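Local coordinates for protein serpin B4 (Homo sapiens, PDB 4ZK0) that probably acts as a protease inhibitor of the serpin family, belonging to the squamous cell carcinoma antigen group, at residues 30-35 and 380-385; 218-223 and 270-275; 230-235 and 280-285; 239-244 and 373-378. All coordinates share one frame; numbering follows the deposited sequence.

Contact 1 joins residues 30-35, near the N terminus, to 380-385, near the C terminus. It closes a loop over almost the whole chain, and the other three contacts nest inside it. Next come the first segments of contacts 2, 3 and 4 (218-223, 230-235, 239-244), on three strands that follow one another. Their partners come in the same order (270-275, 280-285, 373-378), so these three loops cross. Contact 1 ties a helix start to strand 380-387. Contact 2 folds a loop onto strand 206-224. Contact 3 packs two strands face to face. Contact 4 pairs strands 241-248 and 369-375; the latter lies beside the strand of contact 1.

Contact 1. Residues 30-35 and 380-385; sequences SPISIT and SILFYG
Ser30 sits between the carbonyl of Leu382 and the ring of Phe383, where the start of helix 31-42 meets strand 380-387. Its CB touches first. It lies 3.2 Å from Leu382 O and 3.9 Å from Phe383 CD1, an oblique approach to the ring. With chi1 at -179° the hydroxyl turns opposite the backbone N and reaches toward the strand. OG donates to Leu382 O over 2.6 Å, nearly in line with the carbonyl bond (168°). It also passes above one face of the Phe383 ring, near its rim. The same OG accepts from Ser33 N at 3.3 Å, which makes Ser30 the N-cap of the helix.

Pro31 and Ile32 pack beside this bond. Pro31 CG lies 3.6 Å from Ile381 O, and its CD approaches Leu382 O. Ile32 CG2 meets the branch of Leu382 that ends in CD2, at 4.1 Å. A classic beta bulge sets Leu382 and Phe383 together opposite the single residue Ile373, so Leu382 O belongs to an irregular part of the strand.

Around the contact, Ser30 N bonds His330. Ser33 OG bonds Thr347 of strand 340-351 and, weakly, Asn178 of strand 174-185, in what corresponds to the shutter region of serpins. Strand 340-351 pairs with both 174-185 and 325-336, consistent with an inserted reactive loop. The chemistry implies a buried hydroxyl used in both senses: it donates a hydrogen bond to the strand carbonyl and accepts one from a helix N-H, so one side chain links the two elements.

Contact 2. Residues 218-223 and 270-275; sequences SFHFAS and TSLQNM. With ZN (zinc ion), chain C.
Leu272 lays its CD2 methyl over one face of the His220 imidazole. CD2 is 3.6 Å from the ring centroid and 26° off the ring normal, a CH-pi contact. The methyl is displaced toward the rim and comes closest to His220 ND1, at 3.2 Å. The two side chains cross obliquely. The ring itself is held by its nitrogens: His220 NE2 binds zinc at 2.1 Å, a site shared with Glu277, while ND1 hydrogen-bonds Glu233. Metal on one nitrogen and a carboxylate on the other should fix the ring's rotation, and zinc on NE2 is consistent with a proton on ND1. Leu272 therefore covers a ring whose orientation is already set.

Met275 enters differently. Its first torsion (chi1 -70°) places CG on the methyl of Ala222, with Met275 CG 4.0 Å from Ala222 CB. From there the chain passes alongside the root of His220, with Met275 SD 4.2 Å from His220 CB. Ala222 CB also touches the backbone, 3.4 Å from Asn274 O. Between the backbones, Met275 CA makes a CA-H...O contact of 3.4 Å with Phe221 O. No classical hydrogen bond joins the two segments.

The loop 270-275 links helix 263-270 to strand 276-294. Strand 206-224 has that strand as one antiparallel neighbour, through Phe221 with Arg276, and strand 229-235 as another, through Ala222 with Val231. Met275 also touches Val231, so the loop folds across both 206-224 and 229-235.

Contact 3. Residues 230-235 and 280-285; sequences KVLEIP and VDLHLP. With ZN (zinc ion), chain B.
Inside the B/C barrel of the serpin fold, Leu232 and Ile234 pack on Val280, Leu282 and Leu284. Segment 230-235 is a strand of sheet B and 280-285 a strand of sheet C. They do not pair. Their short axes pass 10.6 Å apart at a crossing angle of -82°, so two layers lie face to face and nearly at right angles. No hydrogen bond joins them; the contact is made by buried side chains alone.

Leu232 splits its two methyls between two partners. CG lies opposite the backbone N (chi1 -158°), and the branches fan out over the other strand. CD1 meets Val280 CG2 at 4.0 Å, the two side chains running alongside but oppositely directed. CD2 meets Leu282 CD1 at 3.7 Å. Leu282 CD2 reaches the next inward-facing residue, Ile234, 4.0 Å from its CD1. That same Ile234 CD1 also touches Leu284 CD2. Leu282 thus touches both Leu232 and Ile234. Phe363, on strand 361-364, packs on Leu232, Val280 and Leu282 and continues this apolar layer.

The alternate residues of 280-285 turn to the opposite face and hold a zinc ion there. Asp281 also hydrogen-bonds His364, whose ring stacks on that of His283. Asp281 chelates the metal unevenly, with OD1 at 2.2 Å and OD2 at 2.5 Å. His283 NE2 binds the zinc at 2.1 Å, and a water 2.3 Å from the metal adds a further ligand.

Contact 4. Residues 239-244 and 373-378; sequences KDLSMI and IRQNKT
Ser242 and Arg374 form the hydrogen-bonded pair at the centre of this antiparallel contact. Ser242 N donates to Arg374 O over 3.1 Å. Arg374 N returns a shorter bond to Ser242 O, at 2.8 Å and almost straight at the hydrogen (170°). A third backbone bond, Asn376 N to Asp240 O at 2.9 Å, joins the chains just past the end of strand 369-375. Residues 376-378 have helical backbone angles.

The side chains flank this backbone frame. On one face Ile373 is touched from two sides along the strand: its CG2 lies 4.0 Å from Leu241 CD2, and its CG1 lies 3.8 Å from Met243 CE. Met243 reaches back to it because its chain is bent at chi3. On the face of Ser242, the Arg374 guanidinium is covered by an apolar group. Ile244 CD1 sits over one of its faces, 3.7 Å from Arg374 NH2.

In the second shell, Glu233 helps to position the groups on this face. Glu233 OE2 is hydrogen-bonded to Ser242 OG and forms a long, weak ion pair with Arg374. Two further bonds tie residues 239-240 to their surroundings: Lys239 makes a salt bridge with Glu187, and Asp240 bonds Tyr99 OH.

In the fold, this is the pairing of strands 241-248 and 369-375 in sheet B. Strand 229-235 continues the sheet beyond Met243, and strand 380-387 beyond Ile373. Helix 80-92 lies by the turn, with Phe92 against Gln375.

Contact 1. Residues 30-35 and 380-385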
loop_
_atom_site.group_PDB
_atom_site.type_symbol
_atom_site.label_atom_id
_atom_site.label_comp_id
_atom_site.label_asym_id
_atom_site.label_seq_id
_atom_site.Cartn_x
_atom_site.Cartn_y
_atom_site.Cartn_z
ATOM N N SER A 30 -0.543 0.841 -1.365
ATOM C CA SER A 30 0.161 0.325 -0.206
ATOM C C SER A 30 -0.669 0.553 1.034
ATOM O O SER A 30 -0.729 1.698 1.529
ATOM C CB SER A 30 1.539 0.982 -0.007
ATOM O OG SER A 30 2.176 0.408 1.149
ATOM N N PRO A 31 -1.348 -0.517 1.514
ATOM C CA PRO A 31 -2.109 -0.391 2.720
ATOM C C PRO A 31 -1.238 -0.008 3.923
ATOM O O PRO A 31 -1.647 0.819 4.749
ATOM C CB PRO A 31 -2.755 -1.774 2.890
ATOM C CG PRO A 31 -1.898 -2.708 2.127
ATOM C CD PRO A 31 -1.375 -1.888 0.988
ATOM N N ILE A 32 -0.042 -0.581 4.008
ATOM C CA ILE A 32 0.866 -0.272 5.118
ATOM C C ILE A 32 1.280 1.204 5.187
ATOM O O ILE A 32 1.431 1.755 6.272
ATOM C CB ILE A 32 2.050 -1.268 5.153
ATOM C CG1 ILE A 32 2.669 -1.303 6.554
ATOM C CG2 ILE A 32 3.086 -0.944 4.108
ATOM C CD1 ILE A 32 1.660 -1.693 7.636
ATOM N N SER A 33 1.467 1.842 4.022
ATOM C CA SER A 33 1.771 3.250 3.930
ATOM C C SER A 33 0.661 4.094 4.535
ATOM O O SER A 33 0.884 5.019 5.339
ATOM C CB SER A 33 1.968 3.604 2.450
ATOM O OG SER A 33 2.109 4.996 2.241
ATOM N N ILE A 34 -0.554 3.729 4.186
ATOM C CA ILE A 34 -1.743 4.468 4.659
ATOM C C ILE A 34 -1.937 4.287 6.162
ATOM O O ILE A 34 -2.204 5.268 6.924
ATOM C CB ILE A 34 -2.996 4.013 3.913
ATOM C CG1 ILE A 34 -2.807 4.278 2.403
ATOM C CG2 ILE A 34 -4.203 4.802 4.398
ATOM C CD1 ILE A 34 -3.800 3.578 1.485
ATOM N N THR A 35 -1.793 3.037 6.581
ATOM C CA THR A 35 -1.808 2.683 7.995
ATOM C C THR A 35 -0.781 3.446 8.805
ATOM O O THR A 35 -1.083 3.937 9.870
ATOM C CB THR A 35 -1.656 1.150 8.160
ATOM O OG1 THR A 35 -2.843 0.564 7.688
ATOM C CG2 THR A 35 -1.549 0.732 9.623
ATOM N N SER A 380 3.308 -9.553 6.303
ATOM C CA SER A 380 2.615 -8.323 6.124
ATOM C C SER A 380 2.406 -8.065 4.636
ATOM O O SER A 380 3.299 -8.332 3.790
ATOM C CB SER A 380 3.419 -7.156 6.712
ATOM O OG SER A 380 3.682 -7.344 8.080
ATOM N N ILE A 381 1.275 -7.475 4.321
ATOM C CA ILE A 381 1.025 -7.075 2.907
ATOM C C ILE A 381 1.402 -5.622 2.711
ATOM O O ILE A 381 0.827 -4.730 3.327
ATOM C CB ILE A 381 -0.400 -7.414 2.434
ATOM C CG1 ILE A 381 -0.618 -8.916 2.556
ATOM C CG2 ILE A 381 -0.599 -6.943 0.987
ATOM C CD1 ILE A 381 -2.065 -9.378 2.401
ATOM N N LEU A 382 2.431 -5.416 1.896
ATOM C CA LEU A 382 3.034 -4.109 1.702
ATOM C C LEU A 382 2.328 -3.353 0.578
ATOM O O LEU A 382 2.151 -2.120 0.647
ATOM C CB LEU A 382 4.494 -4.282 1.286
ATOM C CG LEU A 382 5.352 -5.040 2.322
ATOM C CD1 LEU A 382 6.817 -5.051 1.932
ATOM C CD2 LEU A 382 5.261 -4.382 3.693
ATOM N N PHE A 383 1.958 -4.122 -0.443
ATOM C CA PHE A 383 1.352 -3.589 -1.668
ATOM C C PHE A 383 0.289 -4.564 -2.140
ATOM O O PHE A 383 0.494 -5.781 -2.071
ATOM C CB PHE A 383 2.384 -3.420 -2.766
ATOM C CG PHE A 383 3.504 -2.419 -2.456
ATOM C CD1 PHE A 383 3.363 -1.080 -2.727
ATOM C CD2 PHE A 383 4.721 -2.859 -2.017
ATOM C CE1 PHE A 383 4.393 -0.186 -2.508
ATOM C CE2 PHE A 383 5.752 -1.975 -1.773
ATOM C CZ PHE A 383 5.595 -0.649 -2.027
ATOM N N TYR A 384 -0.846 -4.036 -2.563
ATOM C CA TYR A 384 -1.962 -4.834 -3.101
ATOM C C TYR A 384 -2.491 -4.232 -4.383
ATOM O O TYR A 384 -2.532 -3.015 -4.519
ATOM C CB TYR A 384 -3.115 -4.889 -2.106
ATOM C CG TYR A 384 -4.213 -5.932 -2.427
ATOM C CD1 TYR A 384 -4.039 -7.263 -2.060
ATOM C CD2 TYR A 384 -5.419 -5.563 -3.027
ATOM C CE1 TYR A 384 -5.000 -8.225 -2.331
ATOM C CE2 TYR A 384 -6.426 -6.513 -3.287
ATOM C CZ TYR A 384 -6.192 -7.837 -2.949
ATOM O OH TYR A 384 -7.117 -8.822 -3.171
ATOM N N GLY A 385 -2.941 -5.089 -5.309
ATOM C CA GLY A 385 -3.422 -4.595 -6.585
ATOM C C GLY A 385 -4.283 -5.519 -7.427
ATOM O O GLY A 385 -4.413 -6.755 -7.174
#

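Contact 2. Residues 218-223 and 270-275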
loop_
_atom_site.group_PDB
_atom_site.type_symbol
_atom_site.label_atom_id
_atom_site.label_comp_id
_atom_site.label_asym_id
_atom_site.label_seq_id
_atom_site.Cartn_x
_atom_site.Cartn_y
_atom_site.Cartn_z
ATOM N N SER A 218 9.322 -24.603 -10.599
ATOM C CA SER A 218 8.389 -24.885 -9.516
ATOM C C SER A 218 8.223 -23.741 -8.518
ATOM O O SER A 218 9.154 -23.003 -8.195
ATOM C CB SER A 218 8.808 -26.152 -8.792
ATOM O OG SER A 218 10.202 -26.177 -8.836
ATOM N N PHE A 219 7.019 -23.670 -7.981
ATOM C CA PHE A 219 6.576 -22.589 -7.146
ATOM C C PHE A 219 5.549 -23.217 -6.241
ATOM O O PHE A 219 4.942 -24.205 -6.633
ATOM C CB PHE A 219 5.813 -21.530 -7.968
ATOM C CG PHE A 219 6.636 -20.773 -8.952
ATOM C CD1 PHE A 219 7.481 -19.742 -8.539
ATOM C CD2 PHE A 219 6.528 -21.035 -10.307
ATOM C CE1 PHE A 219 8.215 -18.998 -9.476
ATOM C CE2 PHE A 219 7.248 -20.306 -11.247
ATOM C CZ PHE A 219 8.106 -19.297 -10.831
ATOM N N HIS A 220 5.332 -22.627 -5.073
ATOM C CA HIS A 220 4.164 -22.918 -4.298
ATOM C C HIS A 220 2.883 -22.450 -5.061
ATOM O O HIS A 220 2.773 -21.254 -5.468
ATOM C CB HIS A 220 4.236 -22.231 -2.928
ATOM C CG HIS A 220 5.415 -22.642 -2.107
ATOM N ND1 HIS A 220 6.172 -21.743 -1.383
ATOM C CD2 HIS A 220 5.989 -23.851 -1.921
ATOM C CE1 HIS A 220 7.154 -22.388 -0.777
ATOM N NE2 HIS A 220 7.066 -23.665 -1.088
ATOM N N PHE A 221 1.933 -23.376 -5.160
ATOM C CA PHE A 221 0.759 -23.324 -6.023
ATOM C C PHE A 221 -0.433 -23.948 -5.296
ATOM O O PHE A 221 -0.259 -24.948 -4.618
ATOM C CB PHE A 221 1.020 -24.118 -7.311
ATOM C CG PHE A 221 -0.202 -24.291 -8.181
ATOM C CD1 PHE A 221 -0.523 -23.368 -9.148
ATOM C CD2 PHE A 221 -1.011 -25.402 -8.061
ATOM C CE1 PHE A 221 -1.614 -23.531 -9.964
ATOM C CE2 PHE A 221 -2.115 -25.571 -8.866
ATOM C CZ PHE A 221 -2.433 -24.623 -9.811
ATOM N N ALA A 222 -1.624 -23.359 -5.394
ATOM C CA ALA A 222 -2.884 -24.080 -5.064
ATOM C C ALA A 222 -3.988 -23.775 -6.028
ATOM O O ALA A 222 -4.107 -22.601 -6.506
ATOM C CB ALA A 222 -3.367 -23.727 -3.669
ATOM N N SER A 223 -4.787 -24.819 -6.327
ATOM C CA SER A 223 -6.084 -24.676 -7.007
ATOM C C SER A 223 -7.195 -24.411 -6.004
ATOM O O SER A 223 -7.421 -25.229 -5.117
ATOM C CB SER A 223 -6.467 -25.947 -7.748
ATOM O OG SER A 223 -5.907 -25.942 -9.039
ATOM N N THR A 270 -3.381 -18.793 1.086
ATOM C CA THR A 270 -1.976 -18.518 0.791
ATOM C C THR A 270 -1.010 -19.055 1.810
ATOM O O THR A 270 0.153 -18.738 1.726
ATOM C CB THR A 270 -1.738 -17.020 0.659
ATOM O OG1 THR A 270 -2.087 -16.371 1.900
ATOM C CG2 THR A 270 -2.604 -16.482 -0.428
ATOM N N SER A 271 -1.444 -19.882 2.752
ATOM C CA SER A 271 -0.481 -20.472 3.666
ATOM C C SER A 271 0.147 -21.735 3.043
ATOM O O SER A 271 -0.518 -22.483 2.286
ATOM C CB SER A 271 -1.128 -20.821 5.006
ATOM O OG SER A 271 -1.899 -22.003 4.868
ATOM N N LEU A 272 1.416 -21.966 3.396
ATOM C CA LEU A 272 2.210 -23.031 2.797
ATOM C C LEU A 272 1.575 -24.366 3.004
ATOM O O LEU A 272 1.632 -25.205 2.126
ATOM C CB LEU A 272 3.629 -23.066 3.361
ATOM C CG LEU A 272 4.483 -21.912 2.864
ATOM C CD1 LEU A 272 5.920 -22.072 3.334
ATOM C CD2 LEU A 272 4.429 -21.785 1.346
ATOM N N GLN A 273 0.936 -24.542 4.152
ATOM C CA GLN A 273 0.122 -25.724 4.412
ATOM C C GLN A 273 -0.799 -26.051 3.267
ATOM O O GLN A 273 -0.827 -27.199 2.813
ATOM C CB GLN A 273 -0.687 -25.547 5.689
ATOM C CG GLN A 273 0.110 -25.912 6.920
ATOM C CD GLN A 273 -0.644 -25.641 8.201
ATOM O OE1 GLN A 273 -1.521 -24.775 8.256
ATOM N NE2 GLN A 273 -0.297 -26.377 9.249
ATOM N N ASN A 274 -1.510 -25.037 2.772
ATOM C CA ASN A 274 -2.529 -25.228 1.737
ATOM C C ASN A 274 -2.037 -25.093 0.300
ATOM O O ASN A 274 -2.798 -25.129 -0.627
ATOM C CB ASN A 274 -3.677 -24.286 2.033
ATOM C CG ASN A 274 -4.206 -24.468 3.476
ATOM O OD1 ASN A 274 -4.596 -25.575 3.870
ATOM N ND2 ASN A 274 -4.180 -23.402 4.273
ATOM N N MET A 275 -0.744 -24.936 0.130
ATOM C CA MET A 275 -0.139 -24.879 -1.174
ATOM C C MET A 275 0.821 -26.049 -1.298
ATOM O O MET A 275 1.029 -26.801 -0.339
ATOM C CB MET A 275 0.621 -23.580 -1.340
ATOM C CG MET A 275 -0.263 -22.370 -1.450
ATOM S SD MET A 275 0.719 -20.895 -1.129
ATOM C CE MET A 275 -0.089 -19.753 -2.197
HETATM ZN ZN ZN C . 8.961 -24.643 -1.251
#

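Contact 3. Residues 230-235 and 280-285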
loop_
_atom_site.group_PDB
_atom_site.type_symbol
_atom_site.label_atom_id
_atom_site.label_comp_id
_atom_site.label_asym_id
_atom_site.label_seq_id
_atom_site.Cartn_x
_atom_site.Cartn_y
_atom_site.Cartn_z
ATOM N N LYS A 230 -6.792 -19.952 -9.099
ATOM C CA LYS A 230 -5.496 -20.459 -8.718
ATOM C C LYS A 230 -4.656 -19.386 -7.977
ATOM O O LYS A 230 -4.824 -18.183 -8.176
ATOM C CB LYS A 230 -4.763 -20.943 -9.957
ATOM C CG LYS A 230 -5.413 -22.124 -10.677
ATOM C CD LYS A 230 -4.660 -22.359 -11.964
ATOM C CE LYS A 230 -5.173 -23.544 -12.749
ATOM N NZ LYS A 230 -4.647 -23.419 -14.138
ATOM N N VAL A 231 -3.754 -19.852 -7.135
ATOM C CA VAL A 231 -2.806 -19.010 -6.401
ATOM C C VAL A 231 -1.378 -19.456 -6.658
ATOM O O VAL A 231 -1.052 -20.640 -6.627
ATOM C CB VAL A 231 -2.950 -19.085 -4.841
ATOM C CG1 VAL A 231 -2.532 -17.776 -4.221
ATOM C CG2 VAL A 231 -4.340 -19.392 -4.399
ATOM N N LEU A 232 -0.514 -18.486 -6.840
ATOM C CA LEU A 232 0.900 -18.734 -6.993
ATOM C C LEU A 232 1.691 -17.809 -6.139
ATOM O O LEU A 232 1.387 -16.628 -6.058
ATOM C CB LEU A 232 1.275 -18.492 -8.438
ATOM C CG LEU A 232 2.547 -19.221 -8.815
ATOM C CD1 LEU A 232 2.295 -20.726 -8.864
ATOM C CD2 LEU A 232 2.999 -18.675 -10.171
ATOM N N GLU A 233 2.741 -18.320 -5.536
ATOM C CA GLU A 233 3.699 -17.497 -4.853
ATOM C C GLU A 233 4.972 -17.416 -5.673
ATOM O O GLU A 233 5.575 -18.436 -5.981
ATOM C CB GLU A 233 3.991 -18.013 -3.446
ATOM C CG GLU A 233 5.188 -17.313 -2.839
ATOM C CD GLU A 233 5.716 -17.883 -1.534
ATOM O OE1 GLU A 233 5.223 -18.873 -0.971
ATOM O OE2 GLU A 233 6.627 -17.248 -1.019
ATOM N N ILE A 234 5.390 -16.175 -5.996
ATOM C CA ILE A 234 6.583 -15.917 -6.800
ATOM C C ILE A 234 7.609 -15.228 -5.895
ATOM O O ILE A 234 7.496 -14.031 -5.637
ATOM C CB ILE A 234 6.261 -14.982 -7.984
ATOM C CG1 ILE A 234 4.976 -15.451 -8.663
ATOM C CG2 ILE A 234 7.462 -14.886 -8.907
ATOM C CD1 ILE A 234 4.542 -14.689 -9.911
ATOM N N PRO A 235 8.580 -15.965 -5.375
ATOM C CA PRO A 235 9.488 -15.352 -4.398
ATOM C C PRO A 235 10.540 -14.379 -4.976
ATOM O O PRO A 235 10.967 -14.533 -6.132
ATOM C CB PRO A 235 10.194 -16.576 -3.757
ATOM C CG PRO A 235 9.566 -17.775 -4.358
ATOM C CD PRO A 235 8.965 -17.367 -5.655
ATOM N N VAL A 280 5.236 -25.195 -12.704
ATOM C CA VAL A 280 4.211 -24.338 -13.236
ATOM C C VAL A 280 4.771 -23.673 -14.463
ATOM O O VAL A 280 5.858 -23.142 -14.421
ATOM C CB VAL A 280 3.751 -23.298 -12.222
ATOM C CG1 VAL A 280 2.635 -22.456 -12.818
ATOM C CG2 VAL A 280 3.273 -24.015 -10.962
ATOM N N ASP A 281 4.015 -23.768 -15.556
ATOM C CA ASP A 281 4.239 -22.955 -16.714
ATOM C C ASP A 281 3.590 -21.576 -16.435
ATOM O O ASP A 281 2.373 -21.375 -16.600
ATOM C CB ASP A 281 3.612 -23.629 -17.955
ATOM C CG ASP A 281 3.893 -22.855 -19.224
ATOM O OD1 ASP A 281 4.969 -22.241 -19.312
ATOM O OD2 ASP A 281 3.049 -22.858 -20.127
ATOM N N LEU A 282 4.440 -20.637 -16.040
ATOM C CA LEU A 282 4.017 -19.355 -15.615
ATOM C C LEU A 282 4.207 -18.393 -16.735
ATOM O O LEU A 282 5.332 -18.206 -17.199
ATOM C CB LEU A 282 4.825 -18.931 -14.423
ATOM C CG LEU A 282 4.653 -17.486 -13.955
ATOM C CD1 LEU A 282 3.258 -17.160 -13.483
ATOM C CD2 LEU A 282 5.659 -17.201 -12.874
ATOM N N HIS A 283 3.103 -17.775 -17.143
ATOM C CA HIS A 283 3.117 -16.691 -18.087
ATOM C C HIS A 283 2.657 -15.462 -17.305
ATOM O O HIS A 283 1.507 -15.392 -16.821
ATOM C CB HIS A 283 2.138 -16.947 -19.226
ATOM C CG HIS A 283 2.565 -18.017 -20.177
ATOM N ND1 HIS A 283 2.032 -18.115 -21.450
ATOM C CD2 HIS A 283 3.482 -18.997 -20.068
ATOM C CE1 HIS A 283 2.584 -19.141 -22.065
ATOM N NE2 HIS A 283 3.471 -19.688 -21.258
ATOM N N LEU A 284 3.551 -14.497 -17.162
ATOM C CA LEU A 284 3.243 -13.287 -16.411
ATOM C C LEU A 284 3.636 -12.066 -17.266
ATOM O O LEU A 284 4.773 -11.961 -17.735
ATOM C CB LEU A 284 4.039 -13.304 -15.107
ATOM C CG LEU A 284 3.787 -12.148 -14.138
ATOM C CD1 LEU A 284 2.453 -12.249 -13.379
ATOM C CD2 LEU A 284 4.935 -12.043 -13.152
ATOM N N PRO A 285 2.709 -11.157 -17.479
ATOM C CA PRO A 285 3.031 -9.972 -18.273
ATOM C C PRO A 285 4.090 -9.028 -17.642
ATOM O O PRO A 285 4.168 -8.878 -16.404
ATOM C CB PRO A 285 1.701 -9.239 -18.374
ATOM C CG PRO A 285 0.896 -9.707 -17.262
ATOM C CD PRO A 285 1.386 -11.059 -16.852
HETATM ZN ZN ZN B . 4.706 -21.425 -21.329
HETATM O O HOH W 1 6.989 -21.233 -21.124
#

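Contact 4. Residues 239-244 and 373-378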
loop_
_atom_site.group_PDB
_atom_site.type_symbol
_atom_site.label_atom_id
_atom_site.label_comp_id
_atom_site.label_asym_id
_atom_site.label_seq_id
_atom_site.Cartn_x
_atom_site.Cartn_y
_atom_site.Cartn_z
ATOM N N LYS A 239 14.014 -14.701 -0.484
ATOM C CA LYS A 239 12.734 -15.151 0.031
ATOM C C LYS A 239 12.256 -14.420 1.249
ATOM O O LYS A 239 11.278 -14.846 1.834
ATOM C CB LYS A 239 12.749 -16.667 0.332
ATOM C CG LYS A 239 12.806 -17.591 -0.884
ATOM C CD LYS A 239 12.398 -19.007 -0.446
ATOM C CE LYS A 239 11.923 -19.927 -1.567
ATOM N NZ LYS A 239 13.064 -20.744 -2.068
ATOM N N ASP A 240 12.849 -13.293 1.608
ATOM C CA ASP A 240 12.239 -12.440 2.591
ATOM C C ASP A 240 10.919 -11.780 2.133
ATOM O O ASP A 240 10.131 -11.375 2.992
ATOM C CB ASP A 240 13.169 -11.322 3.005
ATOM C CG ASP A 240 14.384 -11.819 3.738
ATOM O OD1 ASP A 240 14.429 -13.020 4.086
ATOM O OD2 ASP A 240 15.283 -10.990 3.918
ATOM N N LEU A 241 10.708 -11.664 0.819
ATOM C CA LEU A 241 9.446 -11.199 0.231
ATOM C C LEU A 241 9.098 -12.038 -0.961
ATOM O O LEU A 241 9.993 -12.657 -1.581
ATOM C CB LEU A 241 9.542 -9.745 -0.234
ATOM C CG LEU A 241 9.705 -8.696 0.888
ATOM C CD1 LEU A 241 11.193 -8.412 1.057
ATOM C CD2 LEU A 241 9.045 -7.380 0.544
ATOM N N SER A 242 7.800 -12.043 -1.263
ATOM C CA SER A 242 7.200 -12.709 -2.427
ATOM C C SER A 242 6.082 -11.874 -3.003
ATOM O O SER A 242 5.450 -11.090 -2.307
ATOM C CB SER A 242 6.558 -14.053 -2.039
ATOM O OG SER A 242 7.512 -14.922 -1.498
ATOM N N MET A 243 5.795 -12.088 -4.275
ATOM C CA MET A 243 4.586 -11.570 -4.870
ATOM C C MET A 243 3.657 -12.761 -4.946
ATOM O O MET A 243 4.048 -13.781 -5.441
ATOM C CB MET A 243 4.826 -10.982 -6.262
ATOM C CG MET A 243 3.544 -10.554 -6.949
ATOM S SD MET A 243 3.814 -9.673 -8.490
ATOM C CE MET A 243 4.476 -8.125 -7.906
ATOM N N ILE A 244 2.431 -12.609 -4.457
ATOM C CA ILE A 244 1.413 -13.583 -4.602
ATOM C C ILE A 244 0.384 -13.102 -5.671
ATOM O O ILE A 244 -0.088 -12.013 -5.631
ATOM C CB ILE A 244 0.668 -13.740 -3.252
ATOM C CG1 ILE A 244 1.609 -13.916 -2.057
ATOM C CG2 ILE A 244 -0.404 -14.798 -3.281
ATOM C CD1 ILE A 244 2.502 -15.094 -2.050
ATOM N N ILE A 373 2.449 -7.874 -2.763
ATOM C CA ILE A 373 3.797 -8.072 -2.334
ATOM C C ILE A 373 3.758 -8.254 -0.826
ATOM O O ILE A 373 3.218 -7.434 -0.092
ATOM C CB ILE A 373 4.712 -6.929 -2.750
ATOM C CG1 ILE A 373 4.756 -6.841 -4.295
ATOM C CG2 ILE A 373 6.098 -7.160 -2.208
ATOM C CD1 ILE A 373 5.468 -5.607 -4.835
ATOM N N ARG A 374 4.313 -9.367 -0.396
ATOM C CA ARG A 374 4.206 -9.771 0.978
ATOM C C ARG A 374 5.583 -9.822 1.581
ATOM O O ARG A 374 6.491 -10.292 0.953
ATOM C CB ARG A 374 3.554 -11.149 1.078
ATOM C CG ARG A 374 3.245 -11.515 2.546
ATOM C CD ARG A 374 2.708 -12.940 2.720
ATOM N NE ARG A 374 3.625 -13.904 2.132
ATOM C CZ ARG A 374 3.244 -15.104 1.675
ATOM N NH1 ARG A 374 1.953 -15.478 1.686
ATOM N NH2 ARG A 374 4.140 -15.920 1.176
ATOM N N GLN A 375 5.703 -9.315 2.803
ATOM C CA GLN A 375 6.888 -9.501 3.618
ATOM C C GLN A 375 6.667 -10.818 4.360
ATOM O O GLN A 375 5.760 -10.911 5.172
ATOM C CB GLN A 375 7.005 -8.316 4.572
ATOM C CG GLN A 375 8.402 -7.875 4.891
ATOM C CD GLN A 375 9.163 -8.776 5.868
ATOM O OE1 GLN A 375 10.398 -8.735 5.928
ATOM N NE2 GLN A 375 8.464 -9.580 6.598
ATOM N N ASN A 376 7.473 -11.834 4.063
ATOM C CA ASN A 376 7.197 -13.213 4.501
ATOM C C ASN A 376 7.433 -13.508 5.986
ATOM O O ASN A 376 6.707 -14.300 6.573
ATOM C CB ASN A 376 8.043 -14.221 3.694
ATOM C CG ASN A 376 7.697 -14.237 2.211
ATOM O OD1 ASN A 376 8.558 -14.479 1.347
ATOM N ND2 ASN A 376 6.448 -13.982 1.911
ATOM N N LYS A 377 8.448 -12.889 6.559
ATOM C CA LYS A 377 8.792 -13.016 7.981
ATOM C C LYS A 377 7.670 -12.516 8.900
ATOM O O LYS A 377 7.254 -13.229 9.811
ATOM C CB LYS A 377 10.115 -12.286 8.247
ATOM C CG LYS A 377 10.601 -12.288 9.696
ATOM C CD LYS A 377 11.088 -13.654 10.192
ATOM C CE LYS A 377 10.486 -14.029 11.554
ATOM N NZ LYS A 377 10.745 -13.004 12.617
ATOM N N THR A 378 7.161 -11.315 8.622
ATOM C CA THR A 378 6.141 -10.646 9.430
ATOM C C THR A 378 4.799 -11.017 8.889
ATOM O O THR A 378 3.778 -10.738 9.457
ATOM C CB THR A 378 6.259 -9.114 9.334
ATOM O OG1 THR A 378 6.078 -8.679 7.972
ATOM C CG2 THR A 378 7.648 -8.638 9.848
#